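PDB 3E3V: regulatory protein RecX from Lactobacillus salivarius, which probably modulates the activity of the recombinase RecA, the three-helix domains of this construct being part of the longer protein. Local coordinates for residues A[15-20]-A[49-54]; A[25-30]-A[39-44]; A[33-38]-A[54-59]; A[72-77]-A[91-96]; A[145-150]-A[154-159]. One frame throughout, in Å; residues are numbered along the deposited sequence.

Contact 1 (A[15-20]-A[49-54]); sequences DDISKG and EDYISE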
# COMPACT_ATOMS: atom_id res chain seq x y z
N ASP A 15 3.11 -33.38 -14.27
CA ASP A 15 1.78 -33.02 -13.79
C ASP A 15 1.94 -32.09 -12.60
O ASP A 15 0.97 -31.53 -12.10
CB ASP A 15 1.01 -34.27 -13.36
CG ASP A 15 1.59 -34.90 -12.12
OD1 ASP A 15 2.73 -35.42 -12.18
OD2 ASP A 15 0.91 -34.88 -11.07
N ASP A 16 3.18 -31.95 -12.15
CA ASP A 16 3.51 -31.10 -11.02
C ASP A 16 3.43 -29.64 -11.47
O ASP A 16 2.75 -28.82 -10.86
CB ASP A 16 4.93 -31.40 -10.53
CG ASP A 16 5.13 -31.08 -9.07
OD1 ASP A 16 6.30 -30.96 -8.63
OD2 ASP A 16 4.11 -30.96 -8.34
N ILE A 17 4.14 -29.33 -12.54
CA ILE A 17 4.16 -27.99 -13.09
C ILE A 17 2.75 -27.60 -13.54
O ILE A 17 2.35 -26.44 -13.47
CB ILE A 17 5.14 -27.93 -14.30
CG1 ILE A 17 6.53 -28.40 -13.84
CG2 ILE A 17 5.23 -26.52 -14.85
CD1 ILE A 17 7.54 -28.54 -14.96
N SER A 18 1.99 -28.60 -13.97
CA SER A 18 0.62 -28.40 -14.42
C SER A 18 -0.29 -27.99 -13.27
O SER A 18 -1.05 -27.02 -13.39
CB SER A 18 0.10 -29.69 -15.05
OG SER A 18 -1.27 -29.56 -15.37
N LYS A 19 -0.23 -28.73 -12.17
CA LYS A 19 -1.05 -28.40 -11.02
C LYS A 19 -0.64 -27.01 -10.51
O LYS A 19 -1.46 -26.26 -10.00
CB LYS A 19 -0.86 -29.44 -9.90
CG LYS A 19 -1.28 -30.86 -10.30
CD LYS A 19 -1.08 -31.85 -9.16
CE LYS A 19 -2.32 -31.97 -8.29
NZ LYS A 19 -3.46 -32.57 -9.05
N GLY A 20 0.64 -26.69 -10.68
CA GLY A 20 1.15 -25.40 -10.25
C GLY A 20 0.57 -24.26 -11.06
O GLY A 20 0.18 -23.24 -10.49
N GLU A 49 10.94 -25.58 -5.52
CA GLU A 49 11.49 -24.32 -6.00
C GLU A 49 11.95 -24.43 -7.45
O GLU A 49 12.00 -23.43 -8.17
CB GLU A 49 12.68 -23.90 -5.13
CG GLU A 49 12.37 -22.75 -4.17
CD GLU A 49 11.18 -23.04 -3.28
OE1 GLU A 49 11.23 -24.02 -2.51
OE2 GLU A 49 10.19 -22.27 -3.36
N ASP A 50 12.28 -25.64 -7.86
CA ASP A 50 12.73 -25.90 -9.22
C ASP A 50 11.60 -25.51 -10.18
O ASP A 50 11.82 -24.88 -11.21
CB ASP A 50 13.04 -27.39 -9.40
CG ASP A 50 13.76 -27.98 -8.19
OD1 ASP A 50 13.14 -28.05 -7.10
OD2 ASP A 50 14.93 -28.39 -8.34
N TYR A 51 10.39 -25.90 -9.80
CA TYR A 51 9.20 -25.65 -10.60
C TYR A 51 8.50 -24.31 -10.35
O TYR A 51 7.96 -23.70 -11.27
CB TYR A 51 8.22 -26.81 -10.40
CG TYR A 51 8.84 -28.17 -10.70
CD1 TYR A 51 9.45 -28.42 -11.94
CD2 TYR A 51 8.83 -29.19 -9.76
CE1 TYR A 51 10.02 -29.65 -12.22
CE2 TYR A 51 9.39 -30.43 -10.03
CZ TYR A 51 9.99 -30.66 -11.27
OH TYR A 51 10.55 -31.88 -11.55
N ILE A 52 8.49 -23.86 -9.09
CA ILE A 52 7.86 -22.59 -8.75
C ILE A 52 8.47 -21.47 -9.58
O ILE A 52 7.77 -20.64 -10.15
CB ILE A 52 8.04 -22.26 -7.25
CG1 ILE A 52 7.14 -23.16 -6.41
CG2 ILE A 52 7.73 -20.80 -7.00
CD1 ILE A 52 7.22 -22.90 -4.92
N SER A 53 9.80 -21.48 -9.66
CA SER A 53 10.52 -20.47 -10.42
C SER A 53 10.15 -20.48 -11.90
O SER A 53 10.07 -19.43 -12.53
CB SER A 53 12.02 -20.70 -10.28
OG SER A 53 12.72 -19.80 -11.12
N GLU A 54 9.94 -21.68 -12.45
CA GLU A 54 9.58 -21.79 -13.86
C GLU A 54 8.19 -21.18 -14.06
O GLU A 54 7.96 -20.41 -14.99
CB GLU A 54 9.57 -23.27 -14.28
CG GLU A 54 9.34 -23.50 -15.77
CD GLU A 54 9.12 -24.97 -16.11
OE1 GLU A 54 9.93 -25.81 -15.65
OE2 GLU A 54 8.14 -25.28 -16.83

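Contact 2 (A[25-30]-A[39-44]); sequences LNYLSY and EDKLRS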
# COMPACT_ATOMS: atom_id res chain seq x y z
N LEU A 25 -3.45 -19.60 -11.68
CA LEU A 25 -4.49 -18.84 -12.38
C LEU A 25 -5.81 -18.75 -11.62
O LEU A 25 -6.61 -17.86 -11.87
CB LEU A 25 -4.71 -19.38 -13.79
CG LEU A 25 -3.72 -18.72 -14.77
CD1 LEU A 25 -2.37 -19.43 -14.70
CD2 LEU A 25 -4.29 -18.75 -16.17
N ASN A 26 -6.04 -19.68 -10.69
CA ASN A 26 -7.26 -19.65 -9.89
C ASN A 26 -7.11 -18.47 -8.93
O ASN A 26 -7.97 -17.60 -8.83
CB ASN A 26 -7.42 -20.94 -9.07
CG ASN A 26 -7.90 -22.12 -9.90
OD1 ASN A 26 -8.00 -23.24 -9.40
ND2 ASN A 26 -8.20 -21.87 -11.17
N TYR A 27 -5.98 -18.49 -8.23
CA TYR A 27 -5.57 -17.50 -7.25
C TYR A 27 -5.47 -16.07 -7.81
O TYR A 27 -5.66 -15.09 -7.07
CB TYR A 27 -4.22 -17.96 -6.68
CG TYR A 27 -3.65 -17.21 -5.49
CD1 TYR A 27 -4.41 -17.00 -4.34
CD2 TYR A 27 -2.32 -16.79 -5.50
CE1 TYR A 27 -3.85 -16.39 -3.21
CE2 TYR A 27 -1.75 -16.19 -4.39
CZ TYR A 27 -2.52 -15.99 -3.24
OH TYR A 27 -1.95 -15.39 -2.14
N LEU A 28 -5.20 -15.94 -9.10
CA LEU A 28 -5.07 -14.64 -9.74
C LEU A 28 -6.33 -14.12 -10.45
O LEU A 28 -6.52 -12.91 -10.56
CB LEU A 28 -3.93 -14.66 -10.76
CG LEU A 28 -2.49 -14.83 -10.29
CD1 LEU A 28 -1.62 -15.15 -11.50
CD2 LEU A 28 -1.99 -13.57 -9.60
N SER A 29 -7.18 -15.03 -10.95
CA SER A 29 -8.40 -14.63 -11.66
C SER A 29 -9.26 -13.72 -10.78
O SER A 29 -9.89 -12.77 -11.27
CB SER A 29 -9.22 -15.85 -12.08
OG SER A 29 -9.65 -16.62 -10.97
N TYR A 30 -9.28 -14.01 -9.49
CA TYR A 30 -10.04 -13.20 -8.56
C TYR A 30 -9.29 -11.89 -8.31
O TYR A 30 -9.47 -10.92 -9.04
CB TYR A 30 -10.23 -13.97 -7.25
N GLU A 39 4.38 -16.85 -5.17
CA GLU A 39 5.64 -17.56 -4.94
C GLU A 39 5.55 -18.51 -3.75
O GLU A 39 6.17 -19.58 -3.76
CB GLU A 39 6.75 -16.53 -4.74
CG GLU A 39 8.08 -16.94 -5.30
CD GLU A 39 8.96 -15.75 -5.59
OE1 GLU A 39 9.16 -14.91 -4.67
OE2 GLU A 39 9.45 -15.66 -6.73
N ASP A 40 4.80 -18.12 -2.72
CA ASP A 40 4.63 -19.02 -1.59
C ASP A 40 3.15 -19.33 -1.35
O ASP A 40 2.62 -19.19 -0.26
CB ASP A 40 5.33 -18.51 -0.31
CG ASP A 40 4.94 -17.10 0.08
OD1 ASP A 40 3.74 -16.80 0.18
OD2 ASP A 40 5.87 -16.29 0.30
N LYS A 41 2.50 -19.75 -2.44
CA LYS A 41 1.11 -20.18 -2.44
C LYS A 41 1.22 -21.49 -3.20
O LYS A 41 0.35 -22.36 -3.12
CB LYS A 41 0.21 -19.20 -3.19
CG LYS A 41 -1.14 -19.81 -3.61
CD LYS A 41 -1.89 -20.41 -2.42
CE LYS A 41 -3.19 -21.11 -2.87
NZ LYS A 41 -3.92 -21.81 -1.76
N LEU A 42 2.31 -21.60 -3.95
CA LEU A 42 2.61 -22.78 -4.73
C LEU A 42 3.22 -23.76 -3.74
O LEU A 42 3.28 -24.97 -3.97
CB LEU A 42 3.61 -22.46 -5.85
CG LEU A 42 3.17 -21.43 -6.90
CD1 LEU A 42 4.30 -21.15 -7.88
CD2 LEU A 42 1.95 -21.96 -7.64
N ARG A 43 3.68 -23.21 -2.62
CA ARG A 43 4.28 -24.00 -1.55
C ARG A 43 3.18 -24.60 -0.68
O ARG A 43 3.41 -25.58 0.04
CB ARG A 43 5.21 -23.11 -0.72
CG ARG A 43 6.50 -22.76 -1.44
CD ARG A 43 7.14 -21.49 -0.89
NE ARG A 43 8.49 -21.31 -1.41
CZ ARG A 43 9.13 -20.14 -1.45
NH1 ARG A 43 8.53 -19.04 -1.00
NH2 ARG A 43 10.36 -20.07 -1.94
N SER A 44 1.99 -24.01 -0.75
CA SER A 44 0.83 -24.49 -0.00
C SER A 44 0.33 -25.75 -0.68
O SER A 44 -0.62 -26.39 -0.22
CB SER A 44 -0.29 -23.45 -0.02
OG SER A 44 0.13 -22.22 0.54

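Contact 3 (A[33-38]-A[54-59]); sequences RTRKEV and EIINKL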
# COMPACT_ATOMS: atom_id res chain seq x y z
N ARG A 33 -2.24 -10.26 -7.16
CA ARG A 33 -1.32 -10.82 -6.16
C ARG A 33 0.14 -10.44 -6.43
O ARG A 33 0.55 -10.34 -7.59
CB ARG A 33 -1.42 -12.36 -6.15
CG ARG A 33 -2.81 -12.90 -5.85
CD ARG A 33 -3.24 -12.57 -4.43
NE ARG A 33 -4.55 -13.11 -4.10
CZ ARG A 33 -5.27 -12.74 -3.05
NH1 ARG A 33 -4.81 -11.81 -2.22
NH2 ARG A 33 -6.46 -13.29 -2.83
N THR A 34 0.91 -10.23 -5.37
CA THR A 34 2.32 -9.88 -5.52
C THR A 34 3.01 -11.16 -5.93
O THR A 34 2.44 -12.24 -5.80
CB THR A 34 2.99 -9.42 -4.19
OG1 THR A 34 3.11 -10.53 -3.30
CG2 THR A 34 2.20 -8.30 -3.52
N ARG A 35 4.23 -11.03 -6.44
CA ARG A 35 5.00 -12.20 -6.85
C ARG A 35 5.15 -13.15 -5.66
O ARG A 35 4.88 -14.35 -5.78
CB ARG A 35 6.39 -11.77 -7.34
CG ARG A 35 7.34 -12.94 -7.58
CD ARG A 35 8.66 -12.48 -8.17
NE ARG A 35 9.59 -13.60 -8.32
CZ ARG A 35 10.70 -13.57 -9.05
NH1 ARG A 35 11.04 -12.47 -9.71
NH2 ARG A 35 11.49 -14.63 -9.11
N LYS A 36 5.54 -12.61 -4.52
CA LYS A 36 5.74 -13.42 -3.32
C LYS A 36 4.47 -14.13 -2.85
O LYS A 36 4.53 -15.26 -2.34
CB LYS A 36 6.32 -12.56 -2.19
CG LYS A 36 7.08 -13.38 -1.15
CD LYS A 36 7.29 -12.60 0.14
CE LYS A 36 7.94 -13.46 1.20
NZ LYS A 36 8.00 -12.76 2.51
N GLU A 37 3.31 -13.49 -3.00
CA GLU A 37 2.05 -14.11 -2.59
C GLU A 37 1.81 -15.40 -3.38
O GLU A 37 1.29 -16.38 -2.85
CB GLU A 37 0.86 -13.17 -2.83
CG GLU A 37 0.60 -12.17 -1.72
CD GLU A 37 -0.65 -11.35 -1.98
OE1 GLU A 37 -0.67 -10.63 -3.00
OE2 GLU A 37 -1.60 -11.42 -1.19
N VAL A 38 2.17 -15.38 -4.66
CA VAL A 38 2.02 -16.55 -5.52
C VAL A 38 3.21 -17.46 -5.27
O VAL A 38 3.07 -18.67 -5.17
CB VAL A 38 1.99 -16.16 -7.02
CG1 VAL A 38 1.77 -17.39 -7.88
CG2 VAL A 38 0.89 -15.15 -7.28
N GLU A 54 9.94 -21.68 -12.45
CA GLU A 54 9.58 -21.79 -13.86
C GLU A 54 8.19 -21.18 -14.06
O GLU A 54 7.96 -20.41 -14.99
CB GLU A 54 9.57 -23.27 -14.28
CG GLU A 54 9.34 -23.50 -15.77
CD GLU A 54 9.12 -24.97 -16.11
OE1 GLU A 54 9.93 -25.81 -15.65
OE2 GLU A 54 8.14 -25.28 -16.83
N ILE A 55 7.28 -21.52 -13.16
CA ILE A 55 5.90 -21.01 -13.21
C ILE A 55 5.85 -19.50 -13.04
O ILE A 55 5.18 -18.80 -13.80
CB ILE A 55 5.05 -21.69 -12.11
CG1 ILE A 55 5.01 -23.19 -12.37
CG2 ILE A 55 3.63 -21.12 -12.11
CD1 ILE A 55 4.26 -23.98 -11.32
N ILE A 56 6.59 -18.99 -12.05
CA ILE A 56 6.62 -17.55 -11.77
C ILE A 56 7.14 -16.72 -12.95
O ILE A 56 6.56 -15.70 -13.29
CB ILE A 56 7.48 -17.24 -10.52
CG1 ILE A 56 6.86 -17.89 -9.28
CG2 ILE A 56 7.61 -15.72 -10.33
CD1 ILE A 56 5.47 -17.40 -8.94
N ASN A 57 8.25 -17.14 -13.55
CA ASN A 57 8.81 -16.41 -14.69
C ASN A 57 7.85 -16.38 -15.86
O ASN A 57 7.73 -15.37 -16.55
CB ASN A 57 10.13 -17.04 -15.13
CG ASN A 57 11.25 -16.78 -14.15
OD1 ASN A 57 11.48 -15.63 -13.76
ND2 ASN A 57 11.94 -17.83 -13.74
N LYS A 58 7.18 -17.50 -16.09
CA LYS A 58 6.21 -17.59 -17.18
C LYS A 58 5.07 -16.61 -16.89
O LYS A 58 4.65 -15.86 -17.77
CB LYS A 58 5.68 -19.02 -17.29
CG LYS A 58 4.62 -19.22 -18.37
CD LYS A 58 5.09 -18.72 -19.71
CE LYS A 58 4.39 -19.45 -20.84
NZ LYS A 58 4.70 -20.91 -20.79
N LEU A 59 4.58 -16.63 -15.65
CA LEU A 59 3.50 -15.72 -15.27
C LEU A 59 3.92 -14.26 -15.41
O LEU A 59 3.13 -13.41 -15.81
CB LEU A 59 3.05 -16.00 -13.84
CG LEU A 59 2.44 -17.37 -13.59
CD1 LEU A 59 2.03 -17.50 -12.12
CD2 LEU A 59 1.24 -17.57 -14.49

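Contact 4 (A[72-77]-A[91-96]); sequences ESYVRT and LNLSKK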
# COMPACT_ATOMS: atom_id res chain seq x y z
N GLU A 72 1.23 0.02 -7.66
CA GLU A 72 0.57 1.24 -8.10
C GLU A 72 -0.93 1.26 -7.83
O GLU A 72 -1.48 2.27 -7.40
CB GLU A 72 0.86 1.49 -9.58
CG GLU A 72 2.08 2.37 -9.80
CD GLU A 72 2.44 2.54 -11.26
OE1 GLU A 72 1.52 2.69 -12.09
OE2 GLU A 72 3.65 2.53 -11.57
N SER A 73 -1.60 0.14 -8.08
CA SER A 73 -3.03 0.08 -7.85
C SER A 73 -3.32 0.11 -6.34
O SER A 73 -4.30 0.71 -5.89
CB SER A 73 -3.62 -1.18 -8.48
OG SER A 73 -3.00 -2.32 -7.93
N TYR A 74 -2.45 -0.52 -5.55
CA TYR A 74 -2.65 -0.50 -4.11
C TYR A 74 -2.59 0.95 -3.64
O TYR A 74 -3.47 1.40 -2.91
CB TYR A 74 -1.57 -1.32 -3.38
CG TYR A 74 -1.79 -1.34 -1.87
CD1 TYR A 74 -2.89 -1.99 -1.32
CD2 TYR A 74 -0.91 -0.68 -1.02
CE1 TYR A 74 -3.13 -1.97 0.06
CE2 TYR A 74 -1.14 -0.65 0.37
CZ TYR A 74 -2.25 -1.29 0.89
OH TYR A 74 -2.51 -1.24 2.24
N VAL A 75 -1.56 1.67 -4.08
CA VAL A 75 -1.37 3.08 -3.72
C VAL A 75 -2.58 3.93 -4.13
O VAL A 75 -3.06 4.76 -3.36
CB VAL A 75 -0.08 3.66 -4.37
CG1 VAL A 75 -0.09 5.20 -4.35
CG2 VAL A 75 1.14 3.14 -3.63
N ARG A 76 -3.07 3.71 -5.34
CA ARG A 76 -4.23 4.47 -5.80
C ARG A 76 -5.44 4.13 -4.92
O ARG A 76 -6.21 5.00 -4.52
CB ARG A 76 -4.52 4.13 -7.27
CG ARG A 76 -3.45 4.64 -8.25
CD ARG A 76 -3.97 4.72 -9.68
NE ARG A 76 -3.03 5.38 -10.59
CZ ARG A 76 -2.06 4.76 -11.26
NH1 ARG A 76 -1.91 3.44 -11.13
NH2 ARG A 76 -1.24 5.44 -12.05
N THR A 77 -5.62 2.85 -4.63
CA THR A 77 -6.72 2.43 -3.78
C THR A 77 -6.67 3.12 -2.41
O THR A 77 -7.65 3.72 -2.00
CB THR A 77 -6.71 0.90 -3.61
OG1 THR A 77 -7.02 0.30 -4.88
CG2 THR A 77 -7.74 0.45 -2.57
N LEU A 91 4.53 0.17 4.46
CA LEU A 91 4.70 -1.02 5.27
C LEU A 91 3.64 -2.05 4.90
O LEU A 91 3.86 -3.25 5.04
CB LEU A 91 4.65 -0.69 6.77
CG LEU A 91 3.36 -0.35 7.52
CD1 LEU A 91 2.54 -1.61 7.81
CD2 LEU A 91 3.73 0.33 8.83
N ASN A 92 2.48 -1.61 4.40
CA ASN A 92 1.46 -2.57 3.99
C ASN A 92 2.00 -3.29 2.75
O ASN A 92 1.90 -4.51 2.62
CB ASN A 92 0.13 -1.88 3.66
CG ASN A 92 -0.59 -1.39 4.91
OD1 ASN A 92 -0.37 -1.89 5.99
ND2 ASN A 92 -1.46 -0.41 4.74
N LEU A 93 2.60 -2.51 1.85
CA LEU A 93 3.21 -3.06 0.65
C LEU A 93 4.33 -4.04 1.02
O LEU A 93 4.45 -5.11 0.42
CB LEU A 93 3.77 -1.93 -0.23
CG LEU A 93 2.68 -1.10 -0.94
CD1 LEU A 93 3.25 0.19 -1.49
CD2 LEU A 93 2.09 -1.95 -2.05
N SER A 94 5.17 -3.66 1.99
CA SER A 94 6.26 -4.54 2.43
C SER A 94 5.73 -5.85 3.00
O SER A 94 6.34 -6.90 2.83
CB SER A 94 7.13 -3.87 3.51
OG SER A 94 7.82 -2.75 3.01
N LYS A 95 4.60 -5.77 3.70
CA LYS A 95 3.99 -6.95 4.30
C LYS A 95 3.40 -7.88 3.25
O LYS A 95 3.00 -9.01 3.57
CB LYS A 95 2.92 -6.53 5.30
CG LYS A 95 3.48 -6.05 6.63
CD LYS A 95 2.42 -5.32 7.46
CE LYS A 95 1.18 -6.16 7.69
NZ LYS A 95 1.47 -7.41 8.45
N LYS A 96 3.32 -7.41 2.01
CA LYS A 96 2.79 -8.20 0.91
C LYS A 96 3.92 -8.75 0.03
O LYS A 96 3.67 -9.44 -0.95
CB LYS A 96 1.85 -7.34 0.05
CG LYS A 96 0.49 -7.10 0.66
CD LYS A 96 -0.37 -8.36 0.57
CE LYS A 96 -1.78 -8.12 1.08
NZ LYS A 96 -2.64 -9.33 0.88

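Contact 5 (A[145-150]-A[154-159]); sequences SLLTKG and DIIDTI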
# COMPACT_ATOMS: atom_id res chain seq x y z
N SER A 145 -2.17 12.16 15.47
CA SER A 145 -3.03 11.28 14.69
C SER A 145 -2.47 11.10 13.27
O SER A 145 -2.40 9.98 12.75
CB SER A 145 -4.45 11.87 14.64
OG SER A 145 -5.32 11.02 13.90
N LEU A 146 -2.08 12.21 12.64
CA LEU A 146 -1.53 12.16 11.28
C LEU A 146 -0.21 11.38 11.22
O LEU A 146 0.08 10.71 10.22
CB LEU A 146 -1.34 13.58 10.74
CG LEU A 146 -2.62 14.37 10.48
CD1 LEU A 146 -2.32 15.84 10.22
CD2 LEU A 146 -3.33 13.75 9.30
N LEU A 147 0.61 11.49 12.27
CA LEU A 147 1.87 10.76 12.32
C LEU A 147 1.63 9.26 12.37
O LEU A 147 2.25 8.51 11.62
CB LEU A 147 2.70 11.15 13.55
CG LEU A 147 3.54 12.43 13.52
CD1 LEU A 147 4.19 12.62 14.87
CD2 LEU A 147 4.60 12.35 12.42
N THR A 148 0.72 8.82 13.23
CA THR A 148 0.44 7.39 13.34
C THR A 148 -0.19 6.83 12.06
O THR A 148 -0.15 5.61 11.82
CB THR A 148 -0.47 7.08 14.56
OG1 THR A 148 -1.72 7.75 14.42
CG2 THR A 148 0.20 7.54 15.84
N LYS A 149 -0.74 7.72 11.23
CA LYS A 149 -1.35 7.32 9.97
C LYS A 149 -0.33 7.27 8.82
O LYS A 149 -0.67 6.89 7.71
CB LYS A 149 -2.49 8.27 9.60
CG LYS A 149 -3.79 7.93 10.31
CD LYS A 149 -4.89 8.91 9.96
CE LYS A 149 -6.05 8.79 10.93
NZ LYS A 149 -6.54 7.38 11.03
N GLY A 150 0.91 7.68 9.08
CA GLY A 150 1.91 7.61 8.03
C GLY A 150 2.35 8.87 7.32
O GLY A 150 3.19 8.80 6.43
N ASP A 154 6.89 17.25 7.57
CA ASP A 154 6.72 18.38 6.65
C ASP A 154 5.31 18.46 6.10
O ASP A 154 4.73 19.54 6.04
CB ASP A 154 7.71 18.29 5.48
CG ASP A 154 9.17 18.42 5.92
OD1 ASP A 154 9.42 18.93 7.03
OD2 ASP A 154 10.06 18.01 5.15
N ILE A 155 4.76 17.32 5.70
CA ILE A 155 3.40 17.28 5.17
C ILE A 155 2.41 17.74 6.24
O ILE A 155 1.46 18.47 5.94
CB ILE A 155 3.05 15.84 4.68
CG1 ILE A 155 3.87 15.52 3.43
CG2 ILE A 155 1.56 15.71 4.35
CD1 ILE A 155 3.51 16.38 2.23
N ILE A 156 2.65 17.31 7.47
CA ILE A 156 1.79 17.67 8.61
C ILE A 156 1.86 19.18 8.90
O ILE A 156 0.84 19.82 9.18
CB ILE A 156 2.18 16.82 9.86
CG1 ILE A 156 1.87 15.33 9.58
CG2 ILE A 156 1.41 17.27 11.09
CD1 ILE A 156 2.28 14.39 10.69
N ASP A 157 3.06 19.75 8.81
CA ASP A 157 3.22 21.19 9.05
C ASP A 157 2.44 21.98 8.00
O ASP A 157 1.84 23.01 8.29
CB ASP A 157 4.70 21.59 8.96
CG ASP A 157 5.49 21.15 10.17
OD1 ASP A 157 4.88 20.94 11.23
OD2 ASP A 157 6.73 21.02 10.05
N THR A 158 2.45 21.50 6.77
CA THR A 158 1.72 22.16 5.70
C THR A 158 0.22 22.00 5.93
O THR A 158 -0.56 22.92 5.66
CB THR A 158 2.13 21.55 4.34
OG1 THR A 158 3.55 21.70 4.18
CG2 THR A 158 1.41 22.26 3.17
N ILE A 159 -0.19 20.85 6.45
CA ILE A 159 -1.60 20.61 6.74
C ILE A 159 -2.06 21.57 7.84
O ILE A 159 -3.14 22.16 7.75
CB ILE A 159 -1.83 19.16 7.21
CG1 ILE A 159 -1.69 18.20 6.02
CG2 ILE A 159 -3.20 19.03 7.88
CD1 ILE A 159 -1.55 16.72 6.42

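Contact 1 (A[15-20]-A[49-54])
I17 lies against the Y51 ring in the closest apolar contact between the two helical segments, CG1 of I17 standing 3.5 Å from CD1 of Y51. The isoleucine CD1 follows at 3.6 Å from the same ring atom, so both carbons of its longer branch rest on one ring carbon, the two side chains crossing at about a right angle. Near the other CD carbon sits a carboxylate: OD1 of D16 is 3.3 Å from CD2 of Y51, approaching obliquely with the two planes 78° apart. D16 reaches there because its CG is anti to the backbone N (chi1 -154°).

The looser side belongs to E54, an exposed residue whose extended chain brings OE1 to 3.7 Å from CD1 of I17. No hydrogen bond crosses the contact, and 211 Å² is buried in all. With an alanine at Y51, the CG1-CD1 branch of I17 would probably lose the ring it packs on, and a gap would be likely to open between the helices.

The segment axes approach to 9.9 Å and cross at -49°, joining helix 14-29 to the start of helix 49-61 at the surface. Elsewhere on segment 49-54, I52 points away from this contact and packs on L42, R43 and I47 of the preceding loop.

Contact 2 (A[25-30]-A[39-44])
The Y27 ring takes the aliphatic part of K41 over one face. CG of K41 stands 3.7 Å above the ring plane, offset toward the rim, and 3.8 Å from the ring centroid, a direction 16° off the normal that qualifies as a CH-pi contact. CB of K41 is also near, 3.8 Å from CE2 of Y27. No hydrogen bond spans the segments. Around the same tyrosine, R33 and V38 touch the side chain, and its OH makes a weak hydrogen bond to the carbonyl O of E37.

K41 first heads for the ring and then turns off: CG is anti to the backbone N (chi1 161°), and a bend at chi2 (54°) carries the rest of the chain away. NZ of K41 therefore ends 5.9 Å from the centroid of the Y27 ring, where any cation-pi attraction is at most weak.

Both segments fall within the first three-helix domain of RecX, a member of the helix-turn-helix clan; the contact ties helix 14-29 to the loop that follows helix 35-39. The buried area is small, 99 Å² summed over both sides. D40 is the first residue to leave the helical conformation of that short helix, and K41 comes directly after it.

Contact 3 (A[33-38]-A[54-59])
A capping box opens helix 35-39, and from this short helix R35 and V38 pack on helix 49-61 inside the first three-helix domain. T34 is the N-cap: its OG1 accepts from N of E37 at 3.0 Å, and in return OE1 of E37 takes N of T34 at 2.9 Å through its anti lone pair, with an N-H...O angle of 163°. The reciprocal pair satisfies two amides at the helix start.

Across the contact the apolar part is buried. CG1 of V38 meets CD1 of I56 at 3.8 Å, the two side chains lying alongside, head to tail, and the same CG1 reaches CD1 of L59 at 4.2 Å. R35 is extended from CG to NE and so runs out over I56, while its charge is paired with E39 on its own helix. The I56 methyl that meets it is CG2, which lies over one face of the R35 guanidinium, 3.5 Å from NE.

Contact 4 (A[72-77]-A[91-96])
Y74 and N92 make the polar link between these two helices. ND2 of N92 gives a hydrogen bond to OH of Y74 at 2.8 Å, but the N-H...O angle of 120° marks it as weak in spite of the short distance. Ring and amide planes stand 81° apart, the side chains crossing at about a right angle, and CB of N92 also closes on the phenol, 3.1 Å from OH of Y74.

The apolar contacts centre on L93. Its CD2 comes to 3.4 Å from CD2 of Y74, approaching the ring obliquely, each side chain reaching back along the other toward the opposite helix. The other leucine methyl serves V75: CD1 of L93 lies 4.2 Å from CG2 of V75. With CG of Y74 anti to the backbone N (chi1 -178°), the ring extends across L93 and delivers its hydroxyl to N92. A leucine in place of Y74 would probably leave the N92 amide without this phenol acceptor and uncover part of L93.

Beyond the pair, V75 touches A106 and L107, and L93 touches A103, all on helix 100-107; I89 packs against Y74 and V75. Helices 67-81, 86-94 and 100-107 thus share one apolar interior, the arrangement expected of a three-helix bundle, here the second such domain of RecX.

Contact 5 (A[145-150]-A[154-159])
L146 and I159 point at each other tip to tip, with CD1 of L146 4.0 Å from CD1 of I159. I156, one turn earlier on the same helix, fits in beside them: its CD1 lies 3.7 Å from CB of L146, close to the leucine's backbone and well short of its methyls. The I156 CD1 methyl is shared, for CD2 of L147 approaches it more closely still, at 3.5 Å from CD1 of I156, the two side chains crossing at about a right angle. I156 has CG1 anti to the carbonyl carbon and an extended chi2 (177°), which sends CD1 out to the two neighbouring leucines.

Between the helices the chain turns at G150, where a positive phi (105°) and two bonds back into the last turn form a Schellman motif. One of these joins N of G150 to O of L147 at 3.0 Å. F151, in the short connection, touches both L146 and I156. The turn joins helix 135-148 to helix 153-165 in the third three-helix domain.

Every contact across the pair is between carbons, and L146, I156 and I159 are buried. The attraction is therefore probably dispersive and hydrophobic, with selectivity resting on how the branches fit, since no hydrogen bond runs between the segments to direct it.

Contacts 1, 2 and 3 are neighbours at one end of the elongated chain, their centres 8 to 12 Å apart. Contact 2 is nested within the loop closed by contact 1, and contact 3 alternates with both along the sequence. E49 of contact 1 forms a salt bridge with R43 of contact 2, and E54 is common to contacts 1 and 3. Contact 4, about 17 Å from contact 3 between centres, still touches it: K96 NZ pairs with E37, and K96 O probably accepts from T34 OG1, bridging first and second domains. Contact 5 lies about 19 Å beyond contact 4 and about 46 Å from contact 1, centre to centre.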